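Local structure of GH86A beta-porphyranase (Bacteroides plebeius, 4AW7) at residues N27-S33 against F467-R473; Y476-E480 against F493-E499; K87-M91 against A122-W126; Y171-K176 against A221-G225; E363-V368 against K423-Y427. The protein cleaves the sulfated red-algal polysaccharide porphyran at beta-D-galactose-(1->4)-alpha-L-galactose-6-sulfate linkages, releasing mostly disaccharides. All coordinates share one frame; numbering follows the deposited sequence. Where two conformers were deposited one is given.

Contact 1 of 5, residues N27-S33 against F467-R473; sequences NTRRFLS and FTNSIIR
R29 crosses F467 at about a right angle, its aliphatic chain laid over the phenyl ring. CB of R29 stands above one face, 3.7 Å from the centroid of the F467 ring, a CH-pi contact almost on the ring normal. CG sits anti to the backbone N (chi1 178°), which carries CD along the ring to 3.8 Å from F467 CE2. A bend at chi3 then turns the guanidinium off the ring, its plane 8° from the phenyl plane; F31 CZ covers one face of the group, and NH1 forms a salt bridge to E371. An alanine in place of F467 would probably uncover the R29 chain and leave its guanidinium less firmly aimed.

Strands 29-32 and 469-473 pair in parallel within a mixed sheet, and T28 and R30 also form backbone bonds to strand 371-377. R29 O accepts from I471 N at 2.8 Å. On the face shared by R30 and L32, R473 folds its guanidinium over L32 CB, with a salt bridge to D309 and a hydrogen bond to E306 O, while R30 pairs with E586 and E306. The arginines thus spend charge on acidic partners and carbon on packing, tying strand 29-32 to distant chain segments.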
# COMPACT_ATOMS: atom_id res chain seq x y z
N ASN A 27 -18.37 -11.23 -17.69
CA ASN A 27 -19.45 -12.07 -17.21
C ASN A 27 -19.10 -12.90 -16.00
O ASN A 27 -19.93 -13.64 -15.50
CB ASN A 27 -19.92 -13.00 -18.35
CG ASN A 27 -20.49 -12.23 -19.51
OD1 ASN A 27 -19.86 -12.17 -20.56
ND2 ASN A 27 -21.58 -11.51 -19.28
N THR A 28 -17.88 -12.74 -15.48
CA THR A 28 -17.48 -13.42 -14.24
C THR A 28 -17.12 -12.37 -13.21
O THR A 28 -16.19 -11.59 -13.43
CB THR A 28 -16.30 -14.36 -14.51
OG1 THR A 28 -16.73 -15.38 -15.42
CG2 THR A 28 -15.82 -15.04 -13.23
N ARG A 29 -17.87 -12.34 -12.12
CA ARG A 29 -17.58 -11.44 -11.03
C ARG A 29 -16.38 -11.98 -10.24
O ARG A 29 -16.34 -13.17 -9.97
CB ARG A 29 -18.81 -11.30 -10.14
CG ARG A 29 -18.62 -10.41 -8.94
CD ARG A 29 -19.90 -9.98 -8.32
NE ARG A 29 -20.80 -11.11 -8.02
CZ ARG A 29 -21.81 -11.04 -7.15
NH1 ARG A 29 -22.05 -9.93 -6.46
NH2 ARG A 29 -22.51 -12.15 -6.92
N ARG A 30 -15.47 -11.13 -9.82
CA ARG A 30 -14.29 -11.55 -9.07
C ARG A 30 -14.35 -10.98 -7.66
O ARG A 30 -14.71 -9.81 -7.44
CB ARG A 30 -13.01 -11.15 -9.81
CG ARG A 30 -11.71 -11.53 -9.09
CD ARG A 30 -10.55 -11.61 -10.06
NE ARG A 30 -9.29 -11.89 -9.37
CZ ARG A 30 -8.47 -10.97 -8.89
NH1 ARG A 30 -8.73 -9.66 -9.01
NH2 ARG A 30 -7.37 -11.37 -8.26
N PHE A 31 -13.98 -11.82 -6.68
CA PHE A 31 -13.90 -11.45 -5.29
C PHE A 31 -12.49 -11.62 -4.79
O PHE A 31 -11.80 -12.59 -5.16
CB PHE A 31 -14.80 -12.36 -4.42
CG PHE A 31 -16.27 -12.12 -4.57
CD1 PHE A 31 -16.96 -12.64 -5.62
CD2 PHE A 31 -16.95 -11.35 -3.64
CE1 PHE A 31 -18.35 -12.38 -5.72
CE2 PHE A 31 -18.31 -11.12 -3.74
CZ PHE A 31 -18.99 -11.67 -4.79
N LEU A 32 -12.07 -10.70 -3.94
CA LEU A 32 -10.91 -10.88 -3.06
C LEU A 32 -11.49 -11.29 -1.75
O LEU A 32 -12.06 -10.49 -1.02
CB LEU A 32 -10.10 -9.57 -2.95
CG LEU A 32 -9.67 -8.93 -4.26
CD1 LEU A 32 -8.85 -7.68 -4.00
CD2 LEU A 32 -8.95 -9.86 -5.20
N SER A 33 -11.42 -12.59 -1.47
CA SER A 33 -12.13 -13.21 -0.34
C SER A 33 -13.57 -12.73 -0.30
O SER A 33 -14.33 -13.07 -1.19
CB SER A 33 -11.39 -13.04 0.96
OG SER A 33 -10.11 -13.44 0.81
N PHE A 467 -23.96 -11.61 -14.70
CA PHE A 467 -22.89 -12.52 -14.27
C PHE A 467 -23.37 -13.94 -14.36
O PHE A 467 -24.43 -14.28 -13.83
CB PHE A 467 -22.38 -12.23 -12.83
CG PHE A 467 -21.65 -10.92 -12.69
CD1 PHE A 467 -20.61 -10.62 -13.55
CD2 PHE A 467 -22.02 -9.97 -11.73
CE1 PHE A 467 -19.97 -9.42 -13.45
CE2 PHE A 467 -21.37 -8.76 -11.66
CZ PHE A 467 -20.35 -8.49 -12.50
N THR A 468 -22.60 -14.76 -15.05
CA THR A 468 -22.90 -16.18 -15.15
C THR A 468 -22.04 -17.03 -14.22
O THR A 468 -22.33 -18.22 -14.00
CB THR A 468 -22.77 -16.64 -16.60
OG1 THR A 468 -21.53 -16.22 -17.14
CG2 THR A 468 -23.89 -16.04 -17.46
N ASN A 469 -21.03 -16.43 -13.59
CA ASN A 469 -20.12 -17.16 -12.69
C ASN A 469 -19.43 -16.13 -11.79
O ASN A 469 -19.47 -14.94 -12.08
CB ASN A 469 -19.06 -17.94 -13.50
CG ASN A 469 -18.53 -19.20 -12.81
OD1 ASN A 469 -18.83 -19.50 -11.64
ND2 ASN A 469 -17.72 -19.96 -13.56
N SER A 470 -18.82 -16.61 -10.72
CA SER A 470 -17.88 -15.82 -9.94
C SER A 470 -16.59 -16.58 -9.74
O SER A 470 -16.57 -17.82 -9.87
CB SER A 470 -18.47 -15.44 -8.59
OG SER A 470 -18.26 -16.49 -7.65
N ILE A 471 -15.53 -15.85 -9.44
CA ILE A 471 -14.24 -16.44 -9.11
C ILE A 471 -13.75 -15.75 -7.86
O ILE A 471 -13.86 -14.51 -7.75
CB ILE A 471 -13.26 -16.35 -10.30
CG1 ILE A 471 -12.04 -17.26 -10.09
CG2 ILE A 471 -12.86 -14.90 -10.64
CD1 ILE A 471 -11.13 -17.38 -11.34
N ILE A 472 -13.31 -16.52 -6.87
CA ILE A 472 -12.96 -16.00 -5.55
C ILE A 472 -11.48 -16.25 -5.30
O ILE A 472 -11.03 -17.39 -5.33
CB ILE A 472 -13.78 -16.63 -4.40
CG1 ILE A 472 -15.30 -16.43 -4.68
CG2 ILE A 472 -13.34 -16.04 -3.07
CD1 ILE A 472 -16.21 -16.98 -3.58
N ARG A 473 -10.74 -15.16 -5.09
CA ARG A 473 -9.32 -15.23 -4.77
C ARG A 473 -9.12 -15.37 -3.27
O ARG A 473 -9.55 -14.52 -2.50
CB ARG A 473 -8.57 -13.99 -5.27
CG ARG A 473 -7.05 -14.07 -5.14
CD ARG A 473 -6.48 -13.73 -3.80
NE ARG A 473 -6.43 -12.30 -3.51
CZ ARG A 473 -6.90 -11.73 -2.41
NH1 ARG A 473 -7.72 -12.34 -1.59
NH2 ARG A 473 -6.55 -10.48 -2.13
O HOH W 1 -18.79 -16.39 -16.89

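Contact 2 of 5, residues Y476-E480 against F493-E499; sequences YYSSE and FPFTGIE
Y476 and I498 make the main apolar contact. The tyrosine ring lies across the isoleucine, and I498 CG1 sits over one face in a CH-pi contact, 3.7 Å from Y476 CG and offset toward the rim. S478 CB lies over one face of the F495 ring in another.

Strand 469-484 belongs to the five-stranded sheet and strand 491-498 to a four-stranded one, so these side chains help join two sheets that pack together, consistent with a C-terminal beta-sandwich. At the corner, G497 and I498 both face G563 in a G1 beta bulge, with G497 at positive phi.

Hydrogen bonds flank the apolar patch. A chi1 of -176° turns S478 OG away from its own backbone N and toward P494 O, to which it donates at 2.8 Å. The same OG accepts from E480 N at 3.1 Å, closing an ST turn. At the other end E499 N donates to Y476 OH at 3.2 Å, nearly straight at 169°. A valine in place of Y476 would probably leave E499 N without this acceptor and open a gap over I498.

Water links the rest: one joins Y476 OH to E499 O, another Y477 O to T496 N.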
# COMPACT_ATOMS: atom_id res chain seq x y z
N TYR A 476 -3.48 -18.39 1.09
CA TYR A 476 -3.21 -19.38 2.13
C TYR A 476 -1.75 -19.23 2.54
O TYR A 476 -0.87 -19.10 1.70
CB TYR A 476 -3.49 -20.78 1.64
CG TYR A 476 -4.91 -20.96 1.21
CD1 TYR A 476 -5.89 -21.26 2.14
CD2 TYR A 476 -5.29 -20.83 -0.11
CE1 TYR A 476 -7.20 -21.46 1.76
CE2 TYR A 476 -6.63 -20.98 -0.49
CZ TYR A 476 -7.57 -21.32 0.44
OH TYR A 476 -8.89 -21.54 0.11
N TYR A 477 -1.55 -19.19 3.85
CA TYR A 477 -0.28 -18.87 4.47
C TYR A 477 0.30 -20.13 5.13
O TYR A 477 -0.39 -20.97 5.62
CB TYR A 477 -0.46 -17.75 5.48
CG TYR A 477 -1.01 -16.48 4.85
CD1 TYR A 477 -2.37 -16.29 4.68
CD2 TYR A 477 -0.17 -15.48 4.42
CE1 TYR A 477 -2.88 -15.14 4.10
CE2 TYR A 477 -0.68 -14.33 3.81
CZ TYR A 477 -2.02 -14.17 3.67
OH TYR A 477 -2.56 -13.06 3.07
N SER A 478 1.61 -20.18 5.17
CA SER A 478 2.30 -21.33 5.76
C SER A 478 2.67 -21.09 7.20
O SER A 478 2.95 -19.96 7.59
CB SER A 478 3.53 -21.62 4.93
OG SER A 478 4.23 -22.80 5.39
N SER A 479 2.77 -22.16 8.01
CA SER A 479 3.32 -22.08 9.35
C SER A 479 4.80 -21.82 9.31
O SER A 479 5.37 -21.48 10.34
CB SER A 479 3.08 -23.40 10.09
OG SER A 479 3.72 -24.49 9.42
N GLU A 480 5.44 -22.00 8.14
CA GLU A 480 6.88 -21.80 7.96
C GLU A 480 7.16 -20.51 7.22
O GLU A 480 6.56 -20.27 6.19
CB GLU A 480 7.47 -22.97 7.17
CG GLU A 480 7.39 -24.29 7.88
CD GLU A 480 8.35 -24.34 9.03
OE1 GLU A 480 9.55 -24.11 8.81
OE2 GLU A 480 7.88 -24.58 10.13
N PHE A 493 7.24 -26.24 2.79
CA PHE A 493 6.24 -25.28 3.26
C PHE A 493 4.86 -25.91 3.26
O PHE A 493 4.29 -26.12 2.16
CB PHE A 493 6.27 -24.00 2.39
CG PHE A 493 7.56 -23.23 2.55
CD1 PHE A 493 8.66 -23.54 1.77
CD2 PHE A 493 7.68 -22.25 3.51
CE1 PHE A 493 9.87 -22.86 1.92
CE2 PHE A 493 8.86 -21.57 3.67
CZ PHE A 493 9.96 -21.88 2.88
N PRO A 494 4.32 -26.16 4.46
CA PRO A 494 2.98 -26.75 4.53
C PRO A 494 1.90 -25.70 4.54
O PRO A 494 2.10 -24.58 5.06
CB PRO A 494 3.01 -27.50 5.87
CG PRO A 494 3.98 -26.75 6.70
CD PRO A 494 4.99 -26.15 5.78
N PHE A 495 0.76 -26.06 3.96
CA PHE A 495 -0.44 -25.21 3.92
C PHE A 495 -1.63 -26.05 4.34
O PHE A 495 -1.63 -27.27 4.11
CB PHE A 495 -0.66 -24.67 2.51
CG PHE A 495 0.42 -23.78 2.03
CD1 PHE A 495 1.56 -24.31 1.46
CD2 PHE A 495 0.32 -22.40 2.18
CE1 PHE A 495 2.58 -23.51 1.04
CE2 PHE A 495 1.38 -21.58 1.75
CZ PHE A 495 2.49 -22.13 1.19
N THR A 496 -2.64 -25.43 4.94
CA THR A 496 -3.83 -26.11 5.40
C THR A 496 -5.10 -25.37 4.97
O THR A 496 -5.07 -24.17 4.71
CB THR A 496 -3.81 -26.27 6.94
OG1 THR A 496 -3.83 -24.98 7.57
CG2 THR A 496 -2.57 -27.06 7.41
N GLY A 497 -6.22 -26.10 4.96
CA GLY A 497 -7.52 -25.48 4.74
C GLY A 497 -7.79 -25.03 3.32
O GLY A 497 -8.70 -24.24 3.11
N ILE A 498 -7.04 -25.50 2.35
CA ILE A 498 -7.22 -25.03 0.98
C ILE A 498 -8.50 -25.56 0.36
O ILE A 498 -8.78 -26.75 0.39
CB ILE A 498 -6.00 -25.39 0.11
CG1 ILE A 498 -4.74 -24.63 0.70
CG2 ILE A 498 -6.30 -25.12 -1.40
CD1 ILE A 498 -3.57 -24.48 -0.18
N GLU A 499 -9.32 -24.66 -0.15
CA GLU A 499 -10.42 -25.04 -1.04
C GLU A 499 -9.96 -25.06 -2.44
O GLU A 499 -9.81 -24.01 -3.08
CB GLU A 499 -11.59 -24.09 -0.97
CG GLU A 499 -12.44 -24.28 0.20
CD GLU A 499 -13.82 -23.71 -0.02
OE1 GLU A 499 -14.40 -23.83 -1.13
OE2 GLU A 499 -14.33 -23.16 0.96
O HOH W 2 -9.47 -21.37 -2.46
O HOH W 3 -2.49 -22.54 4.64
O HOH W 4 0.82 -24.23 7.59

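Contact 3 of 5, residues K87-M91 against A122-W126; sequences KYPQM and AAGAW
The non-regular segment 87-91 runs past one turn of helix 120-132, its backbone coming nearest where the CA atoms of Y88 and W126 lie 6.9 Å apart. The helix belongs to the outer layer of the catalytic (beta/alpha)8 barrel, and the segment follows helix 74-82, which carries the substrate-binding K81.

Y88 and W126 form an offset stack, the phenol lying almost parallel to the five-membered ring (planes at 8°) with centroids 4.4 Å apart. The displacement sets W126 CB over the Y88 ring and Y88 CB over the indole. On that same indole face P89 continues the cover, its CD standing over the six-membered ring. W126 CG is anti to the backbone N (chi1 169°), which swings the indole out from the helix to meet the loop. The indole is fixed at its polar edge too, since NE1 donates to P74 O. M91 adds a Met-aromatic contact from an oblique direction, SD lying 3.9 Å from W126 CH2. At the far end of the phenol, Y88 OH rests 3.4 Å from A123 CB.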
# COMPACT_ATOMS: atom_id res chain seq x y z
N LYS A 87 3.67 14.95 30.14
CA LYS A 87 2.77 15.56 31.12
C LYS A 87 1.49 16.00 30.39
O LYS A 87 1.55 16.74 29.40
CB LYS A 87 3.47 16.74 31.76
CG LYS A 87 4.81 16.42 32.43
CD LYS A 87 4.73 15.97 33.89
CE LYS A 87 4.61 14.46 34.04
NZ LYS A 87 5.45 13.94 35.17
N TYR A 88 0.34 15.58 30.92
CA TYR A 88 -0.94 15.69 30.21
C TYR A 88 -1.92 16.57 30.99
O TYR A 88 -1.93 16.57 32.24
CB TYR A 88 -1.50 14.29 29.93
CG TYR A 88 -0.44 13.47 29.24
CD1 TYR A 88 0.01 13.82 27.97
CD2 TYR A 88 0.15 12.39 29.86
CE1 TYR A 88 1.04 13.12 27.35
CE2 TYR A 88 1.14 11.66 29.23
CZ TYR A 88 1.61 12.06 27.97
OH TYR A 88 2.64 11.35 27.36
N PRO A 89 -2.67 17.42 30.25
CA PRO A 89 -3.64 18.32 30.88
C PRO A 89 -4.90 17.55 31.23
O PRO A 89 -4.98 16.35 30.99
CB PRO A 89 -3.90 19.35 29.80
CG PRO A 89 -3.87 18.46 28.53
CD PRO A 89 -2.71 17.51 28.78
N GLN A 90 -5.89 18.20 31.86
CA GLN A 90 -7.19 17.55 32.02
C GLN A 90 -8.04 17.87 30.79
O GLN A 90 -8.04 18.99 30.28
CB GLN A 90 -7.93 17.97 33.30
CG GLN A 90 -7.05 18.12 34.56
CD GLN A 90 -6.83 16.82 35.31
OE1 GLN A 90 -7.71 16.34 36.04
NE2 GLN A 90 -5.63 16.26 35.17
N MET A 91 -8.73 16.86 30.30
CA MET A 91 -9.60 17.01 29.14
C MET A 91 -10.97 17.46 29.67
O MET A 91 -11.47 16.89 30.64
CB MET A 91 -9.64 15.65 28.44
CG MET A 91 -10.03 15.66 27.02
SD MET A 91 -9.02 16.69 26.00
CE MET A 91 -10.07 16.71 24.54
N ALA A 122 0.79 6.14 31.43
CA ALA A 122 0.11 7.42 31.43
C ALA A 122 -0.06 7.95 30.00
O ALA A 122 -1.07 8.59 29.69
CB ALA A 122 0.81 8.48 32.32
N ALA A 123 0.95 7.77 29.16
CA ALA A 123 0.87 8.22 27.78
C ALA A 123 -0.29 7.52 27.09
O ALA A 123 -1.08 8.15 26.38
CB ALA A 123 2.21 7.97 27.05
N GLY A 124 -0.39 6.21 27.28
CA GLY A 124 -1.47 5.43 26.69
C GLY A 124 -2.83 5.85 27.23
O GLY A 124 -3.82 6.02 26.49
N ALA A 125 -2.91 6.01 28.55
CA ALA A 125 -4.15 6.49 29.17
C ALA A 125 -4.59 7.82 28.61
O ALA A 125 -5.78 8.05 28.38
CB ALA A 125 -4.00 6.57 30.71
N TRP A 126 -3.64 8.71 28.34
CA TRP A 126 -3.96 10.01 27.82
C TRP A 126 -4.57 9.89 26.43
O TRP A 126 -5.49 10.63 26.12
CB TRP A 126 -2.74 10.95 27.81
CG TRP A 126 -2.99 12.17 27.07
CD1 TRP A 126 -2.42 12.53 25.89
CD2 TRP A 126 -3.97 13.18 27.37
NE1 TRP A 126 -2.95 13.71 25.45
CE2 TRP A 126 -3.89 14.15 26.34
CE3 TRP A 126 -4.88 13.38 28.43
CZ2 TRP A 126 -4.73 15.28 26.32
CZ3 TRP A 126 -5.69 14.51 28.41
CH2 TRP A 126 -5.61 15.44 27.36

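Contact 4 of 5, residues Y171-K176 against A221-G225; sequences YASIGK and AYMDG
The Y222 ring lies against one ridge of helix 160-179, where A172 O and K176 CB, one turn apart, approach it obliquely. K176 CB touches CD1 of Y222 at 3.7 Å, and A172 CB touches Y222 CD2 at 3.7 Å. K176 and Y222 run side by side in the same direction, and the lysine ends at Q121, to which NZ is hydrogen-bonded. The other ring, that of Y171, receives M223 SD obliquely in a Met-aromatic contact, 4.0 Å from Y171 CD1. F215 meets the Y171 ring edge-to-face, and the OH of Y171 is hydrogen-bonded to L144 O.

M223 is bent twice, at chi2 (-62°) and chi3 (103°), and this brings its methyl CE to 3.2 Å from Y171 O. That oxygen already accepts G175 N within the helix. Between the two side chains the loop backbone itself presses in: Y222 O approaches G175 CA at 3.4 Å, a CA-H...O contact possible because residue 175 is glycine; a CB there would stand only 2.1 Å from Y222 O, a clash.

The segment 221-225 leads into barrel strand 225-233, so the contact seats this entry on the helix behind it. With the helix carbonyls occupied by their own amides, cohesion between the segments comes from carbon and sulfur surfaces and one weak CH donor.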
# COMPACT_ATOMS: atom_id res chain seq x y z
N TYR A 171 3.50 2.64 21.53
CA TYR A 171 2.44 2.11 20.66
C TYR A 171 1.53 1.10 21.38
O TYR A 171 0.29 1.16 21.31
CB TYR A 171 3.04 1.43 19.43
CG TYR A 171 3.19 2.28 18.18
CD1 TYR A 171 2.18 2.35 17.24
CD2 TYR A 171 4.37 2.97 17.89
CE1 TYR A 171 2.30 3.11 16.11
CE2 TYR A 171 4.51 3.72 16.72
CZ TYR A 171 3.45 3.77 15.82
OH TYR A 171 3.50 4.47 14.63
N ALA A 172 2.15 0.14 22.08
CA ALA A 172 1.40 -0.93 22.72
C ALA A 172 0.45 -0.38 23.77
O ALA A 172 -0.71 -0.78 23.83
CB ALA A 172 2.36 -1.95 23.38
N SER A 173 0.94 0.55 24.58
CA SER A 173 0.13 1.14 25.61
C SER A 173 -1.08 1.86 25.02
O SER A 173 -2.19 1.82 25.54
CB SER A 173 0.98 2.07 26.47
OG SER A 173 0.15 2.66 27.45
N ILE A 174 -0.86 2.56 23.93
CA ILE A 174 -1.93 3.32 23.28
C ILE A 174 -2.99 2.35 22.79
O ILE A 174 -4.19 2.55 23.04
CB ILE A 174 -1.39 4.20 22.15
CG1 ILE A 174 -0.58 5.37 22.75
CG2 ILE A 174 -2.55 4.69 21.24
CD1 ILE A 174 0.30 6.09 21.78
N GLY A 175 -2.58 1.31 22.07
CA GLY A 175 -3.55 0.31 21.58
C GLY A 175 -4.32 -0.32 22.74
O GLY A 175 -5.54 -0.46 22.68
N LYS A 176 -3.62 -0.69 23.80
CA LYS A 176 -4.27 -1.33 24.93
C LYS A 176 -5.32 -0.42 25.54
O LYS A 176 -6.48 -0.84 25.81
CB LYS A 176 -3.24 -1.71 25.98
CG LYS A 176 -3.86 -2.49 27.12
CD LYS A 176 -2.80 -2.84 28.17
CE LYS A 176 -2.36 -1.59 28.94
NZ LYS A 176 -1.45 -1.88 30.11
N ALA A 221 -0.19 -7.41 19.33
CA ALA A 221 -1.44 -7.86 19.92
C ALA A 221 -2.42 -6.71 20.16
O ALA A 221 -3.61 -6.93 20.21
CB ALA A 221 -1.18 -8.58 21.25
N TYR A 222 -1.91 -5.50 20.34
CA TYR A 222 -2.65 -4.30 20.67
C TYR A 222 -2.95 -3.43 19.46
O TYR A 222 -3.59 -2.40 19.60
CB TYR A 222 -1.88 -3.47 21.69
CG TYR A 222 -1.45 -4.28 22.90
CD1 TYR A 222 -2.36 -4.64 23.87
CD2 TYR A 222 -0.14 -4.72 23.02
CE1 TYR A 222 -1.97 -5.40 24.98
CE2 TYR A 222 0.26 -5.48 24.11
CZ TYR A 222 -0.65 -5.83 25.08
OH TYR A 222 -0.27 -6.59 26.18
N MET A 223 -2.47 -3.84 18.28
CA MET A 223 -2.72 -3.12 17.04
C MET A 223 -3.87 -3.73 16.28
O MET A 223 -4.04 -4.94 16.23
CB MET A 223 -1.49 -3.20 16.12
CG MET A 223 -0.21 -2.51 16.68
SD MET A 223 -0.38 -0.74 16.95
CE MET A 223 -0.58 -0.68 18.78
N ASP A 224 -4.65 -2.88 15.61
CA ASP A 224 -5.62 -3.35 14.63
C ASP A 224 -5.00 -3.67 13.28
O ASP A 224 -5.51 -4.51 12.52
CB ASP A 224 -6.72 -2.33 14.50
CG ASP A 224 -7.46 -2.13 15.80
OD1 ASP A 224 -8.11 -3.11 16.21
OD2 ASP A 224 -7.37 -1.07 16.40
N GLY A 225 -3.89 -3.01 12.94
CA GLY A 225 -3.20 -3.27 11.68
C GLY A 225 -1.81 -2.71 11.64
O GLY A 225 -1.39 -2.06 12.59

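Contact 5 of 5, residues E363-V368 against K423-Y427; sequences ELWKNV and KRSLY
R424 reaches from strand 421-429 to the end of helix 359-365 and the turn that follows, where its guanidinium takes two backbone carbonyls. NH1 donates to K366 O at 2.8 Å, lying in the carbonyl plane on a lone pair, and to L364 O at 2.9 Å, this time from above the carbonyl plane, 62° out of it. NH2 adds a longer bond of 3.2 Å to K366 O, so that this oxygen is gripped end-on by both terminal nitrogens. Both acceptors lie in the guanidinium plane, so the bonds fix the rotation of the group. The chain reaches them because it is fully extended from CG to NE (chi2 174°).

The neighbouring backbone groups are satisfied otherwise. E363 O accepts K366 N at 3.1 Å, and W365 O accepts V368 N at 3.1 Å, closing the type II turn W365-V368, as well as R40 NH1. Of the side chains, W365 NE1 bonds N298 and K366 NZ bonds D62 O.

Apolar contacts flank the arginine on the strand side: the two methyls of L364 divide between R424 and L426, CD1 meeting R424 CB at 3.8 Å and CD2 meeting L426 CB at 3.9 Å.

The contact joins the helix to the beta-sandwich sheet that holds strand 421-429. A cationic group placed at carbonyls where the helix runs out would probably be favoured by the helix dipole, and it gives these oxygens donors that the turn's own amides do not supply.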
# COMPACT_ATOMS: atom_id res chain seq x y z
N GLU A 363 -7.70 12.39 -12.22
CA GLU A 363 -8.50 12.41 -13.45
C GLU A 363 -8.54 11.01 -14.09
O GLU A 363 -9.60 10.53 -14.48
CB GLU A 363 -7.93 13.42 -14.44
CG GLU A 363 -8.89 13.65 -15.62
CD GLU A 363 -10.14 14.44 -15.17
OE1 GLU A 363 -9.95 15.50 -14.64
OE2 GLU A 363 -11.32 14.00 -15.31
N LEU A 364 -7.38 10.35 -14.13
CA LEU A 364 -7.28 9.06 -14.77
C LEU A 364 -8.26 8.06 -14.15
O LEU A 364 -8.84 7.22 -14.85
CB LEU A 364 -5.84 8.53 -14.61
CG LEU A 364 -5.50 7.13 -15.08
CD1 LEU A 364 -5.66 7.06 -16.61
CD2 LEU A 364 -4.11 6.71 -14.65
N TRP A 365 -8.39 8.11 -12.83
CA TRP A 365 -9.21 7.19 -12.07
C TRP A 365 -10.59 7.69 -11.74
O TRP A 365 -11.36 7.04 -11.05
CB TRP A 365 -8.45 6.77 -10.80
CG TRP A 365 -7.23 5.94 -11.11
CD1 TRP A 365 -5.95 6.36 -11.15
CD2 TRP A 365 -7.22 4.56 -11.48
NE1 TRP A 365 -5.14 5.33 -11.52
CE2 TRP A 365 -5.90 4.20 -11.72
CE3 TRP A 365 -8.21 3.59 -11.58
CZ2 TRP A 365 -5.53 2.90 -12.06
CZ3 TRP A 365 -7.84 2.29 -11.94
CH2 TRP A 365 -6.50 1.97 -12.14
N LYS A 366 -10.96 8.86 -12.25
CA LYS A 366 -12.26 9.43 -11.89
C LYS A 366 -13.39 8.52 -12.38
O LYS A 366 -13.34 7.95 -13.47
CB LYS A 366 -12.41 10.85 -12.45
CG LYS A 366 -13.66 11.60 -11.89
CD LYS A 366 -13.66 13.04 -12.42
CE LYS A 366 -15.01 13.76 -12.32
NZ LYS A 366 -14.88 15.17 -12.68
N ASN A 367 -14.39 8.36 -11.54
CA ASN A 367 -15.56 7.50 -11.81
C ASN A 367 -15.32 6.02 -11.79
O ASN A 367 -16.27 5.26 -11.85
CB ASN A 367 -16.32 7.95 -13.07
CG ASN A 367 -16.94 9.35 -12.89
OD1 ASN A 367 -17.75 9.55 -12.00
ND2 ASN A 367 -16.53 10.28 -13.71
N VAL A 368 -14.07 5.58 -11.67
CA VAL A 368 -13.78 4.16 -11.68
C VAL A 368 -14.28 3.54 -10.37
O VAL A 368 -13.88 3.94 -9.28
CB VAL A 368 -12.29 3.85 -11.88
CG1 VAL A 368 -12.01 2.34 -11.76
CG2 VAL A 368 -11.79 4.41 -13.22
N LYS A 423 -10.49 5.91 -24.18
CA LYS A 423 -9.19 5.57 -23.66
C LYS A 423 -8.60 6.76 -22.93
O LYS A 423 -8.38 7.83 -23.53
CB LYS A 423 -8.24 5.15 -24.79
CG LYS A 423 -6.87 4.82 -24.30
CD LYS A 423 -5.96 4.23 -25.34
CE LYS A 423 -5.70 5.19 -26.46
NZ LYS A 423 -4.78 6.31 -26.13
N ARG A 424 -8.32 6.58 -21.64
CA ARG A 424 -7.54 7.54 -20.87
C ARG A 424 -6.11 7.04 -20.75
O ARG A 424 -5.87 5.88 -20.48
CB ARG A 424 -8.13 7.67 -19.47
CG ARG A 424 -9.63 7.97 -19.40
CD ARG A 424 -10.11 7.93 -17.98
NE ARG A 424 -11.53 8.17 -17.87
CZ ARG A 424 -12.19 8.11 -16.72
NH1 ARG A 424 -11.54 7.85 -15.60
NH2 ARG A 424 -13.50 8.28 -16.67
N SER A 425 -5.16 7.95 -20.91
CA SER A 425 -3.74 7.62 -20.83
C SER A 425 -3.01 8.67 -20.02
O SER A 425 -3.11 9.84 -20.33
CB SER A 425 -3.14 7.57 -22.22
OG SER A 425 -1.75 7.44 -22.15
N LEU A 426 -2.24 8.22 -19.04
CA LEU A 426 -1.38 9.07 -18.24
C LEU A 426 0.05 8.56 -18.37
O LEU A 426 0.40 7.47 -17.87
CB LEU A 426 -1.82 9.11 -16.79
CG LEU A 426 -1.20 10.21 -15.92
CD1 LEU A 426 -1.95 10.26 -14.59
CD2 LEU A 426 0.31 10.04 -15.72
N TYR A 427 0.88 9.32 -19.08
CA TYR A 427 2.27 8.97 -19.31
C TYR A 427 3.14 9.97 -18.58
O TYR A 427 3.00 11.16 -18.77
CB TYR A 427 2.59 8.97 -20.82
CG TYR A 427 4.08 8.82 -21.11
CD1 TYR A 427 4.83 7.86 -20.49
CD2 TYR A 427 4.73 9.65 -22.03
CE1 TYR A 427 6.19 7.69 -20.73
CE2 TYR A 427 6.11 9.47 -22.28
CZ TYR A 427 6.82 8.51 -21.60
OH TYR A 427 8.18 8.36 -21.88

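How the contacts relate
Contacts 3 and 4 belong to the catalytic barrel and meet directly: their centres are 17 Å apart, and G124 CA packs on S173 OG at 3.3 Å, one helix against the next. Both lie near the bound oligosaccharide. The M91 side chain is about 8 Å from a bound sulfated galactose, and that of Y171 about 6 Å from the substrate-binding N145. Contacts 1 and 2 use the same long strand, and their centres are 23 Å apart. Contact 5 comes within about 12 Å of contact 1 (nearest atoms), without touching it. Contacts 4 and 5 lie on opposite sides of the chain's centre, 38 Å apart between centres. Contacts 1, 2 and 5 are remote from the annotated sites.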